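Transcriptional regulator, AraC family (Pseudomonas putida, PDB 3GRA) probably binds specific DNA sequences to regulate transcription, this piece being its DJ-1/PfpI-type domain without the DNA-binding helix-turn-helix part. Local coordinates at residues Pro5-Ser17 and Glu71-Pro84. Sequence-based numbering, arbitrary orientation.
Sequences PYRVDFILLEHFS and ELDLLVVCGGLRTP. With EDO (1,2-ethanediol), chain C.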
ATOM      1  N   PRO A   5      22.860  -6.258   6.538  1.00 42.40           N
ATOM      2  CA  PRO A   5      21.408  -6.017   6.363  1.00 41.43           C
ATOM      3  C   PRO A   5      21.028  -4.579   6.710  1.00 38.31           C
ATOM      4  O   PRO A   5      21.132  -4.165   7.858  1.00 39.38           O
ATOM      5  CB  PRO A   5      20.687  -7.005   7.273  1.00 43.16           C
ATOM      6  CG  PRO A   5      21.728  -7.189   8.378  1.00 43.11           C
ATOM      7  CD  PRO A   5      23.075  -7.229   7.625  1.00 44.46           C
ATOM      8  N   TYR A   6      20.606  -3.811   5.715  1.00 36.51           N
ATOM      9  CA  TYR A   6      20.214  -2.423   5.964  1.00 35.70           C
ATOM     10  C   TYR A   6      18.836  -2.465   6.650  1.00 33.89           C
ATOM     11  O   TYR A   6      17.885  -3.028   6.108  1.00 34.55           O
ATOM     12  CB  TYR A   6      20.149  -1.658   4.635  1.00 33.02           C
ATOM     13  CG  TYR A   6      20.051  -0.158   4.796  1.00 31.51           C
ATOM     14  CD1 TYR A   6      21.159   0.602   5.166  1.00 32.13           C
ATOM     15  CD2 TYR A   6      18.837   0.498   4.612  1.00 32.04           C
ATOM     16  CE1 TYR A   6      21.054   1.988   5.351  1.00 31.07           C
ATOM     17  CE2 TYR A   6      18.715   1.865   4.793  1.00 31.29           C
ATOM     18  CZ  TYR A   6      19.820   2.611   5.160  1.00 31.65           C
ATOM     19  OH  TYR A   6      19.666   3.968   5.321  1.00 28.42           O
ATOM     20  N   ARG A   7      18.745  -1.899   7.847  1.00 34.30           N
ATOM     21  CA  ARG A   7      17.493  -1.893   8.612  1.00 35.45           C
ATOM     22  C   ARG A   7      16.684  -0.615   8.463  1.00 31.88           C
ATOM     23  O   ARG A   7      17.146   0.461   8.823  1.00 29.33           O
ATOM     24  CB  ARG A   7      17.763  -2.106  10.109  1.00 39.52           C
ATOM     25  CG  ARG A   7      17.860  -3.563  10.555  1.00 47.78           C
ATOM     26  CD  ARG A   7      17.402  -3.701  12.007  1.00 54.88           C
ATOM     27  NE  ARG A   7      16.043  -3.178  12.187  1.00 59.07           N
ATOM     28  CZ  ARG A   7      14.935  -3.811  11.803  1.00 61.07           C
ATOM     29  NH1 ARG A   7      15.015  -5.001  11.222  1.00 62.16           N
ATOM     30  NH2 ARG A   7      13.748  -3.248  11.979  1.00 61.44           N
ATOM     31  N   VAL A   8      15.468  -0.739   7.945  1.00 31.33           N
ATOM     32  CA  VAL A   8      14.604   0.424   7.785  1.00 31.10           C
ATOM     33  C   VAL A   8      13.190   0.201   8.326  1.00 30.43           C
ATOM     34  O   VAL A   8      12.505  -0.739   7.943  1.00 30.18           O
ATOM     35  CB  VAL A   8      14.517   0.850   6.307  1.00 32.09           C
ATOM     36  CG1 VAL A   8      14.097  -0.335   5.462  1.00 34.89           C
ATOM     37  CG2 VAL A   8      13.519   2.009   6.141  1.00 31.47           C
ATOM     38  N   ASP A   9      12.766   1.081   9.226  1.00 29.50           N
ATOM     39  CA  ASP A   9      11.431   1.011   9.817  1.00 28.37           C
ATOM     40  C   ASP A   9      10.555   2.167   9.324  1.00 27.03           C
ATOM     41  O   ASP A   9      11.037   3.270   9.070  1.00 24.14           O
ATOM     42  CB  ASP A   9      11.507   1.043  11.341  1.00 29.77           C
ATOM     43  CG  ASP A   9      11.760  -0.328  11.948  1.00 32.27           C
ATOM     44  OD1 ASP A   9      11.842  -1.322  11.187  1.00 34.25           O
ATOM     45  OD2 ASP A   9      11.869  -0.405  13.192  1.00 34.17           O
ATOM     46  N   PHE A  10       9.257   1.902   9.221  1.00 24.83           N
ATOM     47  CA  PHE A  10       8.305   2.881   8.735  1.00 23.76           C
ATOM     48  C   PHE A  10       7.259   3.234   9.777  1.00 24.90           C
ATOM     49  O   PHE A  10       6.486   2.376  10.200  1.00 27.15           O
ATOM     50  CB  PHE A  10       7.587   2.329   7.499  1.00 22.25           C
ATOM     51  CG  PHE A  10       8.500   2.006   6.347  1.00 23.20           C
ATOM     52  CD1 PHE A  10       8.732   2.938   5.345  1.00 22.23           C
ATOM     53  CD2 PHE A  10       9.099   0.747   6.247  1.00 24.40           C
ATOM     54  CE1 PHE A  10       9.547   2.625   4.250  1.00 22.41           C
ATOM     55  CE2 PHE A  10       9.916   0.421   5.162  1.00 22.26           C
ATOM     56  CZ  PHE A  10      10.138   1.361   4.162  1.00 22.26           C
ATOM     57  N   ILE A  11       7.220   4.495  10.191  1.00 23.58           N
ATOM     58  CA  ILE A  11       6.211   4.917  11.152  1.00 23.82           C
ATOM     59  C   ILE A  11       4.946   5.244  10.364  1.00 24.01           C
ATOM     60  O   ILE A  11       4.919   6.199   9.584  1.00 21.32           O
ATOM     61  CB  ILE A  11       6.658   6.164  11.952  1.00 26.33           C
ATOM     62  CG1 ILE A  11       7.898   5.832  12.788  1.00 25.25           C
ATOM     63  CG2 ILE A  11       5.538   6.598  12.898  1.00 26.07           C
ATOM     64  CD1 ILE A  11       8.503   7.019  13.460  1.00 28.34           C
ATOM     65  N   LEU A  12       3.904   4.440  10.552  1.00 23.99           N
ATOM     66  CA  LEU A  12       2.651   4.656   9.831  1.00 23.34           C
ATOM     67  C   LEU A  12       1.727   5.534  10.653  1.00 24.70           C
ATOM     68  O   LEU A  12       1.301   5.141  11.737  1.00 28.46           O
ATOM     69  CB  LEU A  12       1.957   3.321   9.541  1.00 22.23           C
ATOM     70  CG  LEU A  12       2.770   2.197   8.875  1.00 21.49           C
ATOM     71  CD1 LEU A  12       1.853   0.999   8.662  1.00 19.93           C
ATOM     72  CD2 LEU A  12       3.350   2.664   7.521  1.00 20.65           C
ATOM     73  N   LEU A  13       1.453   6.730  10.146  1.00 24.43           N
ATOM     74  CA  LEU A  13       0.571   7.674  10.811  1.00 27.13           C
ATOM     75  C   LEU A  13      -0.853   7.430  10.316  1.00 29.96           C
ATOM     76  O   LEU A  13      -1.061   6.821   9.257  1.00 29.66           O
ATOM     77  CB  LEU A  13       0.990   9.114  10.487  1.00 24.99           C
ATOM     78  CG  LEU A  13       2.424   9.542  10.834  1.00 24.70           C
ATOM     79  CD1 LEU A  13       2.610  11.018  10.510  1.00 19.92           C
ATOM     80  CD2 LEU A  13       2.690   9.285  12.306  1.00 23.07           C
ATOM     81  N   GLU A  14      -1.836   7.900  11.077  1.00 31.64           N
ATOM     82  CA  GLU A  14      -3.217   7.689  10.682  1.00 32.73           C
ATOM     83  C   GLU A  14      -3.461   8.288   9.297  1.00 30.43           C
ATOM     84  O   GLU A  14      -3.009   9.394   9.004  1.00 28.32           O
ATOM     85  CB  GLU A  14      -4.175   8.305  11.700  1.00 37.97           C
ATOM     86  CG  GLU A  14      -5.473   7.511  11.849  1.00 46.36           C
ATOM     87  CD  GLU A  14      -6.622   8.347  12.384  1.00 51.96           C
ATOM     88  OE1 GLU A  14      -6.913   9.396  11.775  1.00 53.40           O
ATOM     89  OE2 GLU A  14      -7.242   7.956  13.401  1.00 51.61           O
ATOM     90  N   HIS A  15      -4.157   7.531   8.450  1.00 28.48           N
ATOM     91  CA  HIS A  15      -4.498   7.948   7.086  1.00 28.72           C
ATOM     92  C   HIS A  15      -3.281   8.046   6.164  1.00 26.52           C
ATOM     93  O   HIS A  15      -3.269   8.828   5.215  1.00 27.33           O
ATOM     94  CB  HIS A  15      -5.252   9.288   7.110  1.00 29.12           C
ATOM     95  CG  HIS A  15      -6.412   9.310   8.059  1.00 32.66           C
ATOM     96  ND1 HIS A  15      -7.294   8.259   8.175  1.00 34.56           N
ATOM     97  CD2 HIS A  15      -6.838  10.255   8.930  1.00 33.41           C
ATOM     98  CE1 HIS A  15      -8.213   8.552   9.078  1.00 33.81           C
ATOM     99  NE2 HIS A  15      -7.959   9.759   9.549  1.00 35.46           N
ATOM    100  N   PHE A  16      -2.266   7.238   6.449  1.00 25.62           N
ATOM    101  CA  PHE A  16      -1.041   7.222   5.657  1.00 23.87           C
ATOM    102  C   PHE A  16      -1.328   6.743   4.232  1.00 23.21           C
ATOM    103  O   PHE A  16      -2.174   5.869   4.013  1.00 21.75           O
ATOM    104  CB  PHE A  16      -0.020   6.284   6.308  1.00 22.26           C
ATOM    105  CG  PHE A  16      -0.383   4.814   6.210  1.00 22.27           C
ATOM    106  CD1 PHE A  16       0.057   4.045   5.133  1.00 19.09           C
ATOM    107  CD2 PHE A  16      -1.138   4.198   7.207  1.00 20.81           C
ATOM    108  CE1 PHE A  16      -0.242   2.685   5.054  1.00 20.82           C
ATOM    109  CE2 PHE A  16      -1.445   2.838   7.142  1.00 20.71           C
ATOM    110  CZ  PHE A  16      -0.996   2.073   6.062  1.00 23.79           C
ATOM    111  N   SER A  17      -0.636   7.333   3.266  1.00 21.50           N
ATOM    112  CA  SER A  17      -0.793   6.930   1.875  1.00 21.18           C
ATOM    113  C   SER A  17      -0.413   5.445   1.770  1.00 21.44           C
ATOM    114  O   SER A  17       0.747   5.075   1.954  1.00 21.29           O
ATOM    115  CB  SER A  17       0.124   7.775   1.002  1.00 17.59           C
ATOM    116  OG  SER A  17       0.196   7.229  -0.296  1.00 19.49           O
ATOM    117  N   GLU A  71      18.787   0.020  16.680  1.00 50.22           N
ATOM    118  CA  GLU A  71      19.399  -0.820  15.660  1.00 49.64           C
ATOM    119  C   GLU A  71      19.009  -0.425  14.235  1.00 48.12           C
ATOM    120  O   GLU A  71      19.224  -1.187  13.294  1.00 48.94           O
ATOM    121  CB  GLU A  71      19.030  -2.284  15.916  1.00 53.15           C
ATOM    122  CG  GLU A  71      19.467  -2.807  17.288  1.00 55.61           C
ATOM    123  CD  GLU A  71      20.907  -2.433  17.633  1.00 57.70           C
ATOM    124  OE1 GLU A  71      21.821  -2.737  16.835  1.00 58.57           O
ATOM    125  OE2 GLU A  71      21.125  -1.833  18.704  1.00 57.56           O
ATOM    126  N   LEU A  72      18.457   0.774  14.079  1.00 45.70           N
ATOM    127  CA  LEU A  72      18.010   1.255  12.777  1.00 43.47           C
ATOM    128  C   LEU A  72      18.999   2.065  11.953  1.00 41.34           C
ATOM    129  O   LEU A  72      19.783   2.846  12.481  1.00 39.47           O
ATOM    130  CB  LEU A  72      16.743   2.099  12.947  1.00 44.11           C
ATOM    131  CG  LEU A  72      15.383   1.461  12.656  1.00 45.93           C
ATOM    132  CD1 LEU A  72      15.261   0.132  13.382  1.00 45.31           C
ATOM    133  CD2 LEU A  72      14.276   2.419  13.082  1.00 45.16           C
ATOM    134  N   ASP A  73      18.939   1.873  10.641  1.00 39.20           N
ATOM    135  CA  ASP A  73      19.762   2.638   9.715  1.00 36.80           C
ATOM    136  C   ASP A  73      18.884   3.753   9.161  1.00 35.77           C
ATOM    137  O   ASP A  73      19.376   4.825   8.808  1.00 36.25           O
ATOM    138  CB  ASP A  73      20.249   1.768   8.562  1.00 36.47           C
ATOM    139  CG  ASP A  73      21.335   0.801   8.987  1.00 37.66           C
ATOM    140  OD1 ASP A  73      22.370   1.262   9.518  1.00 38.75           O
ATOM    141  OD2 ASP A  73      21.156  -0.412   8.786  1.00 34.51           O
ATOM    142  N   LEU A  74      17.574   3.508   9.104  1.00 33.35           N
ATOM    143  CA  LEU A  74      16.649   4.499   8.558  1.00 30.27           C
ATOM    144  C   LEU A  74      15.227   4.409   9.098  1.00 29.52           C
ATOM    145  O   LEU A  74      14.585   3.361   9.043  1.00 30.52           O
ATOM    146  CB  LEU A  74      16.615   4.384   7.031  1.00 26.13           C
ATOM    147  CG  LEU A  74      15.572   5.188   6.241  1.00 26.29           C
ATOM    148  CD1 LEU A  74      15.888   6.682   6.289  1.00 23.25           C
ATOM    149  CD2 LEU A  74      15.542   4.681   4.808  1.00 24.74           C
ATOM    150  N   LEU A  75      14.747   5.529   9.616  1.00 28.22           N
ATOM    151  CA  LEU A  75      13.404   5.634  10.158  1.00 25.63           C
ATOM    152  C   LEU A  75      12.648   6.555   9.213  1.00 22.91           C
ATOM    153  O   LEU A  75      13.027   7.709   9.036  1.00 19.70           O
ATOM    154  CB  LEU A  75      13.444   6.253  11.561  1.00 27.04           C
ATOM    155  CG  LEU A  75      12.138   6.326  12.362  1.00 27.33           C
ATOM    156  CD1 LEU A  75      11.536   4.931  12.496  1.00 28.48           C
ATOM    157  CD2 LEU A  75      12.426   6.893  13.749  1.00 26.63           C
ATOM    158  N   VAL A  76      11.582   6.030   8.615  1.00 21.95           N
ATOM    159  CA  VAL A  76      10.762   6.773   7.675  1.00 20.63           C
ATOM    160  C   VAL A  76       9.368   7.118   8.218  1.00 21.93           C
ATOM    161  O   VAL A  76       8.647   6.250   8.723  1.00 21.39           O
ATOM    162  CB  VAL A  76      10.581   5.970   6.375  1.00 20.15           C
ATOM    163  CG1 VAL A  76       9.973   6.851   5.293  1.00 17.28           C
ATOM    164  CG2 VAL A  76      11.931   5.404   5.918  1.00 21.06           C
ATOM    165  N   VAL A  77       8.994   8.391   8.110  1.00 22.41           N
ATOM    166  CA  VAL A  77       7.689   8.830   8.565  1.00 21.07           C
ATOM    167  C   VAL A  77       6.748   8.805   7.365  1.00 23.45           C
ATOM    168  O   VAL A  77       6.960   9.512   6.356  1.00 22.33           O
ATOM    169  CB  VAL A  77       7.709  10.262   9.153  1.00 21.76           C
ATOM    170  CG1 VAL A  77       6.297  10.624   9.647  1.00 21.61           C
ATOM    171  CG2 VAL A  77       8.705  10.351  10.302  1.00 21.52           C
ATOM    172  N   CYS A  78       5.721   7.970   7.471  1.00 22.16           N
ATOM    173  CA  CYS A  78       4.751   7.834   6.403  1.00 23.69           C
ATOM    174  C   CYS A  78       3.458   8.569   6.728  1.00 23.73           C
ATOM    175  O   CYS A  78       2.768   8.266   7.711  1.00 23.20           O
ATOM    176  CB  CYS A  78       4.459   6.358   6.139  1.00 22.97           C
ATOM    177  SG  CYS A  78       5.945   5.393   5.794  1.00 31.42           S
ATOM    178  N   GLY A  79       3.153   9.545   5.885  1.00 24.28           N
ATOM    179  CA  GLY A  79       1.955  10.333   6.050  1.00 24.98           C
ATOM    180  C   GLY A  79       1.019  10.147   4.883  1.00 25.37           C
ATOM    181  O   GLY A  79       1.159   9.211   4.092  1.00 25.43           O
ATOM    182  N   GLY A  80       0.053  11.049   4.775  1.00 26.05           N
ATOM    183  CA  GLY A  80      -0.923  10.972   3.708  1.00 24.14           C
ATOM    184  C   GLY A  80      -1.695  12.268   3.661  1.00 26.20           C
ATOM    185  O   GLY A  80      -1.514  13.128   4.520  1.00 25.43           O
ATOM    186  N   LEU A  81      -2.558  12.396   2.664  1.00 28.49           N
ATOM    187  CA  LEU A  81      -3.373  13.587   2.464  1.00 32.47           C
ATOM    188  C   LEU A  81      -4.172  13.989   3.695  1.00 34.52           C
ATOM    189  O   LEU A  81      -4.141  15.151   4.116  1.00 35.05           O
ATOM    190  CB  LEU A  81      -4.343  13.366   1.298  1.00 32.33           C
ATOM    191  CG  LEU A  81      -5.325  14.517   1.082  1.00 36.51           C
ATOM    192  CD1 LEU A  81      -4.547  15.772   0.713  1.00 34.38           C
ATOM    193  CD2 LEU A  81      -6.326  14.154  -0.012  1.00 37.14           C
ATOM    194  N   ARG A  82      -4.883  13.025   4.268  1.00 34.16           N
ATOM    195  CA  ARG A  82      -5.713  13.287   5.430  1.00 37.18           C
ATOM    196  C   ARG A  82      -4.987  13.103   6.764  1.00 37.71           C
ATOM    197  O   ARG A  82      -5.587  13.259   7.827  1.00 39.64           O
ATOM    198  CB  ARG A  82      -6.965  12.402   5.361  1.00 39.09           C
ATOM    199  CG  ARG A  82      -7.820  12.668   4.102  1.00 42.65           C
ATOM    200  CD  ARG A  82      -8.514  14.031   4.171  1.00 46.10           C
ATOM    201  NE  ARG A  82      -8.858  14.593   2.858  1.00 50.14           N
ATOM    202  CZ  ARG A  82      -9.595  13.985   1.930  1.00 51.89           C
ATOM    203  NH1 ARG A  82     -10.085  12.769   2.145  1.00 51.91           N
ATOM    204  NH2 ARG A  82      -9.850  14.601   0.782  1.00 51.47           N
ATOM    205  N   THR A  83      -3.693  12.788   6.713  1.00 35.67           N
ATOM    206  CA  THR A  83      -2.921  12.595   7.939  1.00 33.09           C
ATOM    207  C   THR A  83      -2.893  13.845   8.809  1.00 33.46           C
ATOM    208  O   THR A  83      -2.460  14.916   8.379  1.00 31.95           O
ATOM    209  CB  THR A  83      -1.465  12.205   7.653  1.00 31.63           C
ATOM    210  OG1 THR A  83      -1.414  10.930   6.989  1.00 33.05           O
ATOM    211  CG2 THR A  83      -0.688  12.132   8.957  1.00 28.26           C
ATOM    212  N   PRO A  84      -3.363  13.724  10.058  1.00 34.31           N
ATOM    213  CA  PRO A  84      -3.358  14.890  10.946  1.00 33.30           C
ATOM    214  C   PRO A  84      -1.924  15.352  11.252  1.00 34.49           C
ATOM    215  O   PRO A  84      -1.029  14.535  11.483  1.00 34.26           O
ATOM    216  CB  PRO A  84      -4.130  14.394  12.176  1.00 32.57           C
ATOM    217  CG  PRO A  84      -3.936  12.898  12.138  1.00 33.34           C
ATOM    218  CD  PRO A  84      -4.059  12.581  10.674  1.00 31.21           C
TER
HETATM  219  C1  EDO C   1       0.259   6.913  14.422  1.00 22.08           C
HETATM  220  O1  EDO C   1       1.287   5.942  14.251  1.00 22.39           O
HETATM  221  C2  EDO C   1      -1.109   6.216  14.652  1.00 22.60           C
HETATM  222  O2  EDO C   1      -0.961   4.774  14.642  1.00 23.11           O
HETATM  223  O   HOH W   1      -5.226  10.393   3.603  1.00 44.13           O
HETATM  224  O   HOH W   2       2.647   6.570   3.611  1.00 44.10           O
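Asp-73 grips the start of strand 6-12 from two directions: its OD2 takes the N-H of Arg-7 through the anti lone pair in a nearly straight bond (3.0 Å from N), while its CB sits over one face of the Tyr-6 ring. Chi1 of -167° swings that ring beside its own carbonyl carbon, where it packs against Asp-73 CB and brings OH to Leu-74 CB; cut back to alanine, the residue would lose the ring, and Asp-73 CB would probably be left without its CH-pi partner, with a gap beside Leu-74 and Leu-171 of helix 161-176. Arg-7 O accepts two N-H groups, from Asp-73 and Leu-74. Beyond it the parallel ladder alternates: Asp-9 N to Leu-74 O, Val-76 N to Asp-9 O, Ile-11 N to Val-76 O (2.7 Å), Cys-78 N to Ile-11 O and Leu-13 N to Cys-78 O. These are neighbouring central strands of the alpha/beta sheet of a DJ-1/PfpI-like domain; strand 39-45 takes up the other backbone edge of strand 6-12. Buried Asp-9 is held by a salt bridge from Arg-7 NH2 to its OD1 (2.8 Å), and the same NH2 is hydrogen-bonded to Thr-42 OG1. Cys-78 SG lies at the Phe-10 ring edge, 3.7 Å from CD1. Past the strands, Thr-83 OG1 donates to Glu-14 O (3.0 Å), Ser-17 N to Gly-79 O, and one water links His-15 O to Arg-82 N.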